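Local coordinates for protein lactate dehydrogenase, adjacent gene encodes predicted malate dehydrogenase (Cryptosporidium parvum, PDB 4ND2) that probably catalyses the NAD-dependent interconversion of (S)-lactate and pyruvate, and binds pyruvate beside the pyridine end of a bound cofactor analogue, at residues A8-G13 / V32-A37; V75-A80 / I118-P123; V148-R153 / A171-G176; S152-F157 / D210-H215. One frame throughout, in Å; residues are numbered along the deposited sequence.

Contact 1 (A8-G13 / V32-A37). With A3D (3-acetylpyridine adenine dinucleotide), chain C.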
# COMPACT_ATOMS: atom_id res chain seq x y z
N ALA A 8 7.92 18.64 -9.25
CA ALA A 8 7.63 19.30 -10.52
C ALA A 8 7.99 18.36 -11.67
O ALA A 8 9.11 17.85 -11.73
CB ALA A 8 8.40 20.60 -10.63
N VAL A 9 7.02 18.13 -12.56
CA VAL A 9 7.23 17.32 -13.74
C VAL A 9 7.26 18.24 -14.96
O VAL A 9 6.23 18.81 -15.35
CB VAL A 9 6.11 16.27 -13.89
CG1 VAL A 9 6.32 15.43 -15.14
CG2 VAL A 9 6.04 15.39 -12.65
N ILE A 10 8.45 18.40 -15.55
CA ILE A 10 8.66 19.32 -16.67
C ILE A 10 8.46 18.55 -17.97
O ILE A 10 9.33 17.77 -18.38
CB ILE A 10 10.06 19.96 -16.64
CG1 ILE A 10 10.39 20.50 -15.24
CG2 ILE A 10 10.16 21.07 -17.68
CD1 ILE A 10 9.36 21.44 -14.66
N GLY A 11 7.31 18.77 -18.60
CA GLY A 11 6.91 18.01 -19.78
C GLY A 11 5.81 17.05 -19.38
O GLY A 11 6.03 16.14 -18.58
N SER A 12 4.62 17.27 -19.93
CA SER A 12 3.42 16.53 -19.53
C SER A 12 2.91 15.63 -20.64
O SER A 12 1.70 15.51 -20.86
CB SER A 12 2.34 17.51 -19.08
OG SER A 12 2.84 18.36 -18.07
N GLY A 13 3.84 14.98 -21.34
CA GLY A 13 3.49 14.00 -22.36
C GLY A 13 3.26 12.63 -21.76
O GLY A 13 2.77 12.50 -20.64
N VAL A 32 3.21 19.26 -9.74
CA VAL A 32 3.00 20.33 -10.71
C VAL A 32 3.40 19.81 -12.09
O VAL A 32 4.58 19.55 -12.34
CB VAL A 32 3.83 21.58 -10.37
CG1 VAL A 32 3.65 22.66 -11.44
CG2 VAL A 32 3.44 22.12 -9.00
N LEU A 33 2.41 19.63 -12.96
CA LEU A 33 2.65 19.25 -14.35
C LEU A 33 2.89 20.50 -15.18
O LEU A 33 1.97 21.30 -15.38
CB LEU A 33 1.46 18.46 -14.91
CG LEU A 33 1.42 16.96 -14.63
CD1 LEU A 33 0.02 16.41 -14.85
CD2 LEU A 33 2.43 16.22 -15.50
N PHE A 34 4.12 20.67 -15.66
CA PHE A 34 4.49 21.81 -16.49
C PHE A 34 4.57 21.40 -17.96
O PHE A 34 5.10 20.33 -18.28
CB PHE A 34 5.84 22.39 -16.04
CG PHE A 34 6.31 23.56 -16.87
CD1 PHE A 34 6.09 24.86 -16.45
CD2 PHE A 34 6.98 23.35 -18.07
CE1 PHE A 34 6.52 25.94 -17.21
CE2 PHE A 34 7.42 24.42 -18.84
CZ PHE A 34 7.19 25.72 -18.41
N ASP A 35 4.05 22.24 -18.84
CA ASP A 35 4.25 22.07 -20.28
C ASP A 35 4.06 23.39 -21.00
O ASP A 35 3.34 24.27 -20.53
CB ASP A 35 3.29 21.01 -20.83
CG ASP A 35 3.85 20.28 -22.04
OD1 ASP A 35 4.06 20.93 -23.10
OD2 ASP A 35 4.08 19.05 -21.94
N ILE A 36 4.71 23.53 -22.15
CA ILE A 36 4.53 24.71 -23.00
C ILE A 36 3.30 24.58 -23.90
O ILE A 36 2.80 25.58 -24.40
CB ILE A 36 5.78 25.01 -23.87
CG1 ILE A 36 6.08 23.85 -24.83
CG2 ILE A 36 6.98 25.30 -22.99
CD1 ILE A 36 7.09 24.20 -25.91
N ALA A 37 2.84 23.35 -24.12
CA ALA A 37 1.65 23.11 -24.93
C ALA A 37 0.39 23.49 -24.16
O ALA A 37 0.22 23.09 -23.01
CB ALA A 37 1.58 21.64 -25.35
PA A3D C . 6.16 13.02 -25.37
O1A A3D C . 4.93 12.21 -25.09
O2A A3D C . 6.39 13.56 -26.76
O5B A3D C . 6.19 14.26 -24.35
C5B A3D C . 7.13 15.33 -24.46
C4B A3D C . 6.48 16.56 -23.86
O4B A3D C . 7.45 17.60 -23.71
C3B A3D C . 5.36 17.12 -24.74
O3B A3D C . 4.12 17.16 -24.02
C2B A3D C . 5.83 18.52 -25.11
O2B A3D C . 4.77 19.48 -25.19
C1B A3D C . 6.81 18.84 -24.00
N9A A3D C . 7.77 19.90 -24.35
C8A A3D C . 8.35 20.13 -25.55
N7A A3D C . 9.18 21.20 -25.46
C5A A3D C . 9.13 21.66 -24.20
C6A A3D C . 9.75 22.76 -23.44
N6A A3D C . 10.63 23.61 -24.03
N1A A3D C . 9.42 22.87 -22.13
C2A A3D C . 8.56 22.04 -21.52
N3A A3D C . 7.95 21.02 -22.16
C4A A3D C . 8.20 20.79 -23.48
O3 A3D C . 7.50 12.22 -24.97
PN A3D C . 7.59 11.08 -23.82
O1N A3D C . 7.09 9.78 -24.39
O2N A3D C . 7.00 11.59 -22.54
O5D A3D C . 9.18 10.99 -23.62
C5D A3D C . 9.87 12.11 -23.07
C4D A3D C . 11.39 11.93 -23.17
O4D A3D C . 11.81 10.84 -22.35
C3D A3D C . 11.87 11.63 -24.59
O3D A3D C . 13.05 12.39 -24.87
C2D A3D C . 12.23 10.16 -24.55
O2D A3D C . 13.26 9.79 -25.47
C1D A3D C . 12.69 10.01 -23.11
N1N A3D C . 12.67 8.63 -22.62
C2N A3D C . 13.75 8.18 -21.97
C3N A3D C . 13.80 6.88 -21.48
C7N A3D C . 15.01 6.38 -20.75
O7N A3D C . 15.02 5.22 -20.41
C8N A3D C . 16.15 7.30 -20.45
C4N A3D C . 12.70 6.05 -21.67
C5N A3D C . 11.59 6.54 -22.35
C6N A3D C . 11.60 7.84 -22.82
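Backbone hydrogen bonds tie Val9 to its parallel neighbours: Val9 N gives to Val32 O (2.8 Å), and Phe34 N gives to Val9 O at the same length. Where the first strand ends the ladder continues, Gly11 N reaching Phe34 O at 2.7 Å, and Ser12 OG adds a weak second bond to that oxygen. Apolar contacts lie on both faces of the sheet. On one, Val9 CG1 lies beside Leu33 CD2 (4.0 Å), with the two side chains pointing the same way; on the other, Ile10 CD1 meets Phe34 CB, while C2A of the adenine comes to the edge of the Phe34 ring. The strands open a Rossmann fold, joined as a beta-alpha-beta unit through helix 14-26, and Gly11 and Gly13 belong to its glycine-rich turn; Gly13 CA packs against cofactor O5B (3.4 Å). Polar contacts gather on the Asp35 carboxylate, which is swung anti to its backbone N (chi1 -151°). OD2 accepts Ser12 N at 2.7 Å and adenosine ribose O3B at 2.8 Å, whereas OD1 accepts ribose O2B at 2.6 Å. Ala37 N, the second backbone amide on this carboxylate, closes an Asx turn on OD1 with a nearly straight bond (171°).

Contact 2 (V75-A80 / I118-P123). With A3D (3-acetylpyridine adenine dinucleotide), chain C; PYR (pyruvic acid), chain D.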
# COMPACT_ATOMS: atom_id res chain seq x y z
N VAL A 75 11.68 17.92 -5.75
CA VAL A 75 12.20 17.14 -6.85
C VAL A 75 11.70 17.72 -8.17
O VAL A 75 10.54 18.12 -8.27
CB VAL A 75 11.78 15.66 -6.75
CG1 VAL A 75 12.31 14.84 -7.92
CG2 VAL A 75 12.25 15.06 -5.43
N VAL A 76 12.58 17.77 -9.16
CA VAL A 76 12.21 18.16 -10.52
C VAL A 76 12.54 17.00 -11.44
O VAL A 76 13.69 16.56 -11.49
CB VAL A 76 12.96 19.42 -10.98
CG1 VAL A 76 12.64 19.73 -12.44
CG2 VAL A 76 12.61 20.61 -10.09
N ILE A 77 11.54 16.50 -12.16
CA ILE A 77 11.73 15.41 -13.11
C ILE A 77 11.53 15.97 -14.52
O ILE A 77 10.46 16.48 -14.85
CB ILE A 77 10.77 14.23 -12.85
CG1 ILE A 77 10.87 13.78 -11.39
CG2 ILE A 77 11.09 13.07 -13.79
CD1 ILE A 77 9.85 12.74 -10.99
N ILE A 78 12.58 15.88 -15.35
CA ILE A 78 12.58 16.48 -16.68
C ILE A 78 12.27 15.44 -17.75
O ILE A 78 13.07 14.54 -18.01
CB ILE A 78 13.93 17.16 -17.00
CG1 ILE A 78 14.31 18.13 -15.88
CG2 ILE A 78 13.86 17.89 -18.34
CD1 ILE A 78 15.65 18.81 -16.06
N THR A 79 11.11 15.58 -18.38
CA THR A 79 10.68 14.69 -19.46
C THR A 79 10.56 15.42 -20.80
O THR A 79 10.30 14.78 -21.82
CB THR A 79 9.31 14.04 -19.14
OG1 THR A 79 8.26 14.97 -19.42
CG2 THR A 79 9.24 13.61 -17.69
N ALA A 80 10.77 16.73 -20.80
CA ALA A 80 10.53 17.56 -21.99
C ALA A 80 11.41 17.12 -23.15
O ALA A 80 12.59 16.83 -22.98
CB ALA A 80 10.78 19.03 -21.67
N ILE A 118 15.98 14.95 -11.58
CA ILE A 118 16.05 13.66 -12.26
C ILE A 118 15.72 13.85 -13.74
O ILE A 118 14.58 14.14 -14.09
CB ILE A 118 15.07 12.64 -11.65
CG1 ILE A 118 15.35 12.44 -10.15
CG2 ILE A 118 15.16 11.31 -12.39
CD1 ILE A 118 14.21 11.80 -9.39
N CYS A 119 16.72 13.70 -14.60
CA CYS A 119 16.52 13.82 -16.04
C CYS A 119 16.05 12.51 -16.65
O CYS A 119 16.53 11.44 -16.27
CB CYS A 119 17.82 14.26 -16.73
SG CYS A 119 18.39 15.89 -16.23
N ILE A 120 15.09 12.60 -17.57
CA ILE A 120 14.64 11.45 -18.36
C ILE A 120 14.88 11.69 -19.86
O ILE A 120 15.13 10.74 -20.61
CB ILE A 120 13.15 11.13 -18.10
CG1 ILE A 120 12.94 10.85 -16.60
CG2 ILE A 120 12.70 9.94 -18.94
CD1 ILE A 120 11.51 10.52 -16.22
N THR A 121 14.81 12.95 -20.28
CA THR A 121 15.03 13.35 -21.68
C THR A 121 16.25 12.69 -22.32
O THR A 121 17.34 12.72 -21.75
CB THR A 121 15.21 14.88 -21.77
OG1 THR A 121 14.12 15.53 -21.10
CG2 THR A 121 15.27 15.35 -23.21
N ASN A 122 16.05 12.09 -23.50
CA ASN A 122 17.13 11.44 -24.25
C ASN A 122 17.86 12.41 -25.18
O ASN A 122 17.28 13.42 -25.60
CB ASN A 122 16.59 10.26 -25.08
CG ASN A 122 16.67 8.94 -24.34
OD1 ASN A 122 17.65 8.65 -23.65
ND2 ASN A 122 15.64 8.11 -24.51
N PRO A 123 19.13 12.11 -25.52
CA PRO A 123 19.95 10.98 -25.06
C PRO A 123 20.42 11.17 -23.61
O PRO A 123 21.16 12.10 -23.31
CB PRO A 123 21.14 10.98 -26.02
CG PRO A 123 21.26 12.40 -26.46
CD PRO A 123 19.86 12.95 -26.49
PA A3D C . 6.16 13.02 -25.37
O1A A3D C . 4.93 12.21 -25.09
O2A A3D C . 6.39 13.56 -26.76
O5B A3D C . 6.19 14.26 -24.35
C5B A3D C . 7.13 15.33 -24.46
C4B A3D C . 6.48 16.56 -23.86
O4B A3D C . 7.45 17.60 -23.71
C3B A3D C . 5.36 17.12 -24.74
O3B A3D C . 4.12 17.16 -24.02
C2B A3D C . 5.83 18.52 -25.11
O2B A3D C . 4.77 19.48 -25.19
C1B A3D C . 6.81 18.84 -24.00
N9A A3D C . 7.77 19.90 -24.35
C8A A3D C . 8.35 20.13 -25.55
N7A A3D C . 9.18 21.20 -25.46
C5A A3D C . 9.13 21.66 -24.20
C6A A3D C . 9.75 22.76 -23.44
N6A A3D C . 10.63 23.61 -24.03
N1A A3D C . 9.42 22.87 -22.13
C2A A3D C . 8.56 22.04 -21.52
N3A A3D C . 7.95 21.02 -22.16
C4A A3D C . 8.20 20.79 -23.48
O3 A3D C . 7.50 12.22 -24.97
PN A3D C . 7.59 11.08 -23.82
O1N A3D C . 7.09 9.78 -24.39
O2N A3D C . 7.00 11.59 -22.54
O5D A3D C . 9.18 10.99 -23.62
C5D A3D C . 9.87 12.11 -23.07
C4D A3D C . 11.39 11.93 -23.17
O4D A3D C . 11.81 10.84 -22.35
C3D A3D C . 11.87 11.63 -24.59
O3D A3D C . 13.05 12.39 -24.87
C2D A3D C . 12.23 10.16 -24.55
O2D A3D C . 13.26 9.79 -25.47
C1D A3D C . 12.69 10.01 -23.11
N1N A3D C . 12.67 8.63 -22.62
C2N A3D C . 13.75 8.18 -21.97
C3N A3D C . 13.80 6.88 -21.48
C7N A3D C . 15.01 6.38 -20.75
O7N A3D C . 15.02 5.22 -20.41
C8N A3D C . 16.15 7.30 -20.45
C4N A3D C . 12.70 6.05 -21.67
C5N A3D C . 11.59 6.54 -22.35
C6N A3D C . 11.60 7.84 -22.82
C PYR D . 14.13 3.24 -23.39
O PYR D . 13.00 2.70 -23.42
OXT PYR D . 15.11 2.65 -22.90
CA PYR D . 14.31 4.58 -23.96
O3 PYR D . 15.33 5.20 -23.73
CB PYR D . 13.23 5.16 -24.83
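Ile77 and Ile78 run parallel to Ile118 and Cys119, with Val76 O accepting Ile118 N at 2.8 Å and Ile118 O accepting Ile78 N at 2.9 Å. At the strand end Ile78 O takes two donors, Ile120 N in the carbonyl plane at 2.8 Å and Thr121 N in a longer bond, where the second chain leaves the sheet. Helix 94-111 connects the two strands in a beta-alpha-beta unit of the Rossmann domain, and their C-terminal ends form part of the cofactor site. On one face Ile120 CD1 reaches Ile77 CG2 (3.5 Å), the two side chains lying aslant, and Val75 CG1 meets Ile118 CD1; Ile78 CD1 approaches Cys119 SG on the other. Thr121 OG1, set beside its own backbone N (chi1 -52°), donates to Ala80 O at 2.8 Å and clasps the two loops. Cofactor atoms rest against both: Ala80 CB touches adenine N3A, while Ile120 CG2 packs by the pyridine ring and its ribose. Asn122 joins cofactor to substrate, its ND2 donating to ribose O2D (3.1 Å) and to pyruvate O3 (3.0 Å, 161°). Its OD1 accepts Leu124 N, which fixes which end of the amide faces the ligands.

Contact 3 (V148-R153 / A171-G176). With PYR (pyruvic acid), chain D.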
# COMPACT_ATOMS: atom_id res chain seq x y z
N VAL A 148 17.72 2.14 -13.59
CA VAL A 148 16.57 1.46 -12.98
C VAL A 148 15.73 0.77 -14.05
O VAL A 148 15.29 -0.37 -13.86
CB VAL A 148 15.70 2.41 -12.13
CG1 VAL A 148 14.42 1.72 -11.67
CG2 VAL A 148 16.47 2.92 -10.93
N LEU A 149 15.53 1.44 -15.18
CA LEU A 149 14.80 0.85 -16.30
C LEU A 149 15.58 -0.31 -16.92
O LEU A 149 15.03 -1.40 -17.11
CB LEU A 149 14.50 1.90 -17.37
CG LEU A 149 13.72 1.43 -18.60
CD1 LEU A 149 12.32 0.97 -18.23
CD2 LEU A 149 13.67 2.54 -19.64
N ASP A 150 16.85 -0.07 -17.23
CA ASP A 150 17.70 -1.08 -17.86
C ASP A 150 17.87 -2.31 -16.96
O ASP A 150 17.72 -3.44 -17.42
CB ASP A 150 19.08 -0.50 -18.21
CG ASP A 150 19.02 0.52 -19.34
OD1 ASP A 150 18.12 0.42 -20.20
OD2 ASP A 150 19.89 1.42 -19.38
N SER A 151 18.14 -2.07 -15.68
CA SER A 151 18.30 -3.16 -14.71
C SER A 151 16.99 -3.90 -14.46
O SER A 151 17.00 -5.12 -14.30
CB SER A 151 18.86 -2.62 -13.39
OG SER A 151 20.09 -1.95 -13.60
N SER A 152 15.87 -3.18 -14.44
CA SER A 152 14.56 -3.82 -14.27
C SER A 152 14.24 -4.76 -15.42
O SER A 152 13.72 -5.86 -15.21
CB SER A 152 13.45 -2.77 -14.12
OG SER A 152 13.58 -2.04 -12.92
N ARG A 153 14.56 -4.34 -16.64
CA ARG A 153 14.42 -5.20 -17.81
C ARG A 153 15.34 -6.42 -17.69
O ARG A 153 14.90 -7.55 -17.91
CB ARG A 153 14.74 -4.42 -19.09
CG ARG A 153 13.67 -3.40 -19.45
CD ARG A 153 14.20 -2.34 -20.40
NE ARG A 153 13.13 -1.49 -20.92
CZ ARG A 153 13.31 -0.43 -21.70
NH1 ARG A 153 14.54 -0.06 -22.07
NH2 ARG A 153 12.26 0.27 -22.12
N ALA A 171 20.51 -7.82 -10.20
CA ALA A 171 21.19 -7.63 -11.48
C ALA A 171 21.33 -6.14 -11.81
O ALA A 171 20.38 -5.37 -11.63
CB ALA A 171 20.45 -8.35 -12.59
N ASN A 172 22.51 -5.75 -12.28
CA ASN A 172 22.80 -4.36 -12.59
C ASN A 172 23.18 -4.16 -14.05
O ASN A 172 23.86 -5.00 -14.64
CB ASN A 172 23.93 -3.85 -11.70
CG ASN A 172 23.48 -3.55 -10.28
OD1 ASN A 172 22.64 -2.68 -10.07
ND2 ASN A 172 24.02 -4.28 -9.32
N VAL A 173 22.71 -3.05 -14.61
CA VAL A 173 23.18 -2.56 -15.90
C VAL A 173 23.92 -1.26 -15.61
O VAL A 173 23.42 -0.41 -14.86
CB VAL A 173 22.03 -2.31 -16.89
CG1 VAL A 173 22.56 -1.69 -18.18
CG2 VAL A 173 21.28 -3.59 -17.18
N ILE A 174 25.11 -1.11 -16.19
CA ILE A 174 25.93 0.08 -15.99
C ILE A 174 26.41 0.64 -17.32
O ILE A 174 26.23 0.01 -18.37
CB ILE A 174 27.14 -0.22 -15.07
CG1 ILE A 174 28.01 -1.34 -15.66
CG2 ILE A 174 26.66 -0.59 -13.68
CD1 ILE A 174 29.30 -1.57 -14.90
N GLY A 175 27.01 1.82 -17.28
CA GLY A 175 27.49 2.50 -18.47
C GLY A 175 26.44 3.45 -19.03
O GLY A 175 25.46 3.77 -18.35
N GLY A 176 26.65 3.90 -20.26
CA GLY A 176 25.72 4.81 -20.92
C GLY A 176 24.43 4.12 -21.32
O GLY A 176 24.43 2.94 -21.67
C PYR D . 14.13 3.24 -23.39
O PYR D . 13.00 2.70 -23.42
OXT PYR D . 15.11 2.65 -22.90
CA PYR D . 14.31 4.58 -23.96
O3 PYR D . 15.33 5.20 -23.73
CB PYR D . 13.23 5.16 -24.83
O HOH W 1 22.57 2.14 -18.64
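Ser151 and Val173 join helix 147-162 to strand 169-174 in the alpha/beta C-terminal domain of the lactate/malate dehydrogenase fold, beside the pyruvate site. Their hydrogen bond is the one direct polar link between the two segments: Val173 N donates to Ser151 OG at 3.0 Å. The hydroxyl also bonds Gly147 O one turn back along the helix. Its rotation, beside the backbone N (chi1 -57°), thus lets one oxygen bridge helix backbone and strand amide.

Van der Waals contacts lie beside this bond. Val173 sets its two methyls against Asp150, CG1 on Asp150 CB (3.7 Å) and CG2 on Asp150 O (3.6 Å), while Ser151 CB rests on Ala171 O. Phe154, a turn after Asp150, also packs on Val173.

Charged groups lie on the substrate side. Asp150 OD2 accepts ND1 of His177, the predicted proton acceptor, whose NE2 bonds pyruvate, so this carboxylate positions the ring from the second shell. A water lies within bonding distance of Asp150 OD2, and its contact with Gly175 O is weak at most. Arg153 extends from CG to NE and meets the pyruvate carboxylate in a two-pronged grip. Leu149 CD2 lies over one face of the guanidinium, toward its rim, and touches pyruvate OXT as well; Met54 and His50 of the second subunit pack on Leu149 and Arg153. In the grip itself, Arg153 NH2 reaches pyruvate O at 2.9 Å (163°), while Arg153 NH1 reaches OXT at 2.9 Å with a more bent approach (150°).

Contact 4 (S152-F157 / D210-H215). With PYR (pyruvic acid), chain D.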
# COMPACT_ATOMS: atom_id res chain seq x y z
N SER A 152 15.87 -3.18 -14.44
CA SER A 152 14.56 -3.82 -14.27
C SER A 152 14.24 -4.76 -15.42
O SER A 152 13.72 -5.86 -15.21
CB SER A 152 13.45 -2.77 -14.12
OG SER A 152 13.58 -2.04 -12.92
N ARG A 153 14.56 -4.34 -16.64
CA ARG A 153 14.42 -5.20 -17.81
C ARG A 153 15.34 -6.42 -17.69
O ARG A 153 14.90 -7.55 -17.91
CB ARG A 153 14.74 -4.42 -19.09
CG ARG A 153 13.67 -3.40 -19.45
CD ARG A 153 14.20 -2.34 -20.40
NE ARG A 153 13.13 -1.49 -20.92
CZ ARG A 153 13.31 -0.43 -21.70
NH1 ARG A 153 14.54 -0.06 -22.07
NH2 ARG A 153 12.26 0.27 -22.12
N PHE A 154 16.59 -6.18 -17.32
CA PHE A 154 17.60 -7.23 -17.15
C PHE A 154 17.12 -8.25 -16.10
O PHE A 154 17.09 -9.45 -16.37
CB PHE A 154 18.94 -6.58 -16.75
CG PHE A 154 20.14 -7.50 -16.78
CD1 PHE A 154 20.24 -8.55 -17.68
CD2 PHE A 154 21.21 -7.26 -15.92
CE1 PHE A 154 21.37 -9.36 -17.70
CE2 PHE A 154 22.33 -8.07 -15.94
CZ PHE A 154 22.41 -9.12 -16.83
N ARG A 155 16.72 -7.76 -14.93
CA ARG A 155 16.18 -8.61 -13.86
C ARG A 155 14.94 -9.39 -14.29
O ARG A 155 14.80 -10.57 -13.98
CB ARG A 155 15.81 -7.77 -12.63
CG ARG A 155 16.98 -7.13 -11.91
CD ARG A 155 16.49 -6.11 -10.90
NE ARG A 155 15.96 -6.75 -9.69
CZ ARG A 155 15.38 -6.10 -8.68
NH1 ARG A 155 15.21 -4.79 -8.72
NH2 ARG A 155 14.95 -6.79 -7.63
N THR A 156 14.05 -8.71 -15.00
CA THR A 156 12.80 -9.31 -15.46
C THR A 156 13.04 -10.47 -16.42
O THR A 156 12.41 -11.52 -16.29
CB THR A 156 11.90 -8.24 -16.13
OG1 THR A 156 11.53 -7.26 -15.16
CG2 THR A 156 10.64 -8.86 -16.72
N PHE A 157 13.97 -10.29 -17.35
CA PHE A 157 14.28 -11.32 -18.34
C PHE A 157 14.93 -12.55 -17.69
O PHE A 157 14.62 -13.67 -18.05
CB PHE A 157 15.18 -10.77 -19.45
CG PHE A 157 14.57 -9.62 -20.22
CD1 PHE A 157 13.19 -9.52 -20.40
CD2 PHE A 157 15.38 -8.66 -20.80
CE1 PHE A 157 12.64 -8.47 -21.12
CE2 PHE A 157 14.83 -7.61 -21.52
CZ PHE A 157 13.47 -7.51 -21.68
N ASP A 210 23.52 -14.80 -22.94
CA ASP A 210 23.88 -13.85 -24.00
C ASP A 210 22.62 -13.24 -24.64
O ASP A 210 22.58 -12.05 -24.94
CB ASP A 210 24.74 -14.51 -25.09
CG ASP A 210 26.09 -15.00 -24.57
OD1 ASP A 210 26.56 -14.53 -23.50
OD2 ASP A 210 26.70 -15.86 -25.23
N GLU A 211 21.60 -14.07 -24.85
CA GLU A 211 20.32 -13.62 -25.41
C GLU A 211 19.66 -12.59 -24.50
O GLU A 211 19.14 -11.57 -24.97
CB GLU A 211 19.38 -14.82 -25.62
CG GLU A 211 18.12 -14.53 -26.43
CD GLU A 211 17.02 -13.80 -25.67
OE1 GLU A 211 16.88 -14.00 -24.44
OE2 GLU A 211 16.28 -13.02 -26.31
N ILE A 212 19.67 -12.87 -23.20
CA ILE A 212 19.12 -11.96 -22.19
C ILE A 212 19.86 -10.63 -22.17
O ILE A 212 19.25 -9.57 -22.03
CB ILE A 212 19.15 -12.62 -20.78
CG1 ILE A 212 18.08 -13.71 -20.70
CG2 ILE A 212 18.93 -11.59 -19.68
CD1 ILE A 212 18.23 -14.65 -19.52
N VAL A 213 21.19 -10.68 -22.33
CA VAL A 213 22.01 -9.47 -22.41
C VAL A 213 21.64 -8.65 -23.65
O VAL A 213 21.47 -7.43 -23.57
CB VAL A 213 23.51 -9.81 -22.40
CG1 VAL A 213 24.36 -8.60 -22.80
CG2 VAL A 213 23.93 -10.33 -21.03
N CYS A 214 21.52 -9.33 -24.78
CA CYS A 214 21.11 -8.70 -26.04
C CYS A 214 19.71 -8.10 -25.94
O CYS A 214 19.47 -6.97 -26.36
CB CYS A 214 21.16 -9.71 -27.18
SG CYS A 214 20.61 -9.08 -28.78
N HIS A 215 18.79 -8.87 -25.36
CA HIS A 215 17.40 -8.45 -25.18
C HIS A 215 17.31 -7.18 -24.34
O HIS A 215 16.55 -6.26 -24.66
CB HIS A 215 16.60 -9.58 -24.53
CG HIS A 215 15.11 -9.41 -24.62
ND1 HIS A 215 14.24 -10.24 -23.95
CD2 HIS A 215 14.34 -8.51 -25.28
CE1 HIS A 215 13.00 -9.87 -24.20
NE2 HIS A 215 13.03 -8.82 -25.00
C PYR D . 14.13 3.24 -23.39
O PYR D . 13.00 2.70 -23.42
OXT PYR D . 15.11 2.65 -22.90
CA PYR D . 14.31 4.58 -23.96
O3 PYR D . 15.33 5.20 -23.73
CB PYR D . 13.23 5.16 -24.83
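Phe157 and His215 make the tight end of this helix pair, an offset stack with centroids 3.7 Å apart and planes only 7° from parallel. His215 ND1 sits above the centre of the phenyl ring, and Phe157 CZ above the centre of the imidazole; the closest atoms are Phe157 CE1 and His215 CE1, at 3.4 Å. The imidazole swings out anti to its backbone N (chi1 -165°), which carries it over the phenyl face, while its NE2 is held by Glu222, two turns further along the same helix. The other face of the Phe157 ring has Arg153 O of its own helix near the rim. Beside the stack, Ile212 CG2 wedges between Phe157 CB (3.8 Å) and the edge of the Phe154 ring, which it meets at CE1 (3.9 Å).

Packing is looser toward Val213, whose CG2 approaches Phe154 CE1 at 4.3 Å, and this partly exposed valine also leans on Pro183. Asp210, Glu211 and Cys214 lie on the exposed side of their helix. No hydrogen bond crosses between the segments. The axes of the two segments pass 9.4 Å apart at 148°, a roughly antiparallel, side-chain-mediated packing of helices 147-162 and 206-227 within the C-terminal alpha/beta domain of the lactate/malate dehydrogenase family.

In the fold
Contacts 1 and 2 come first along the chain and share the six-stranded parallel sheet of the NAD-binding domain. Their centres are 11 Å apart, strands 6-10 and 75-78 are neighbours in it, and both contacts meet the cofactor at the C-terminal ends of their strands, which run parallel. Contacts 3 and 4 follow in the C-terminal domain, both start from helix 147-162, and lie 9 Å apart between centres, touching through Phe154 and Ala171. Contact 1 is about 26 Å from contact 3 and 32 Å from contact 4 between centres. Pyruvate bridges the domains: Asn122 of contact 2 and Arg153 of contacts 3 and 4 both bind it, and Asn122 also bonds the cofactor.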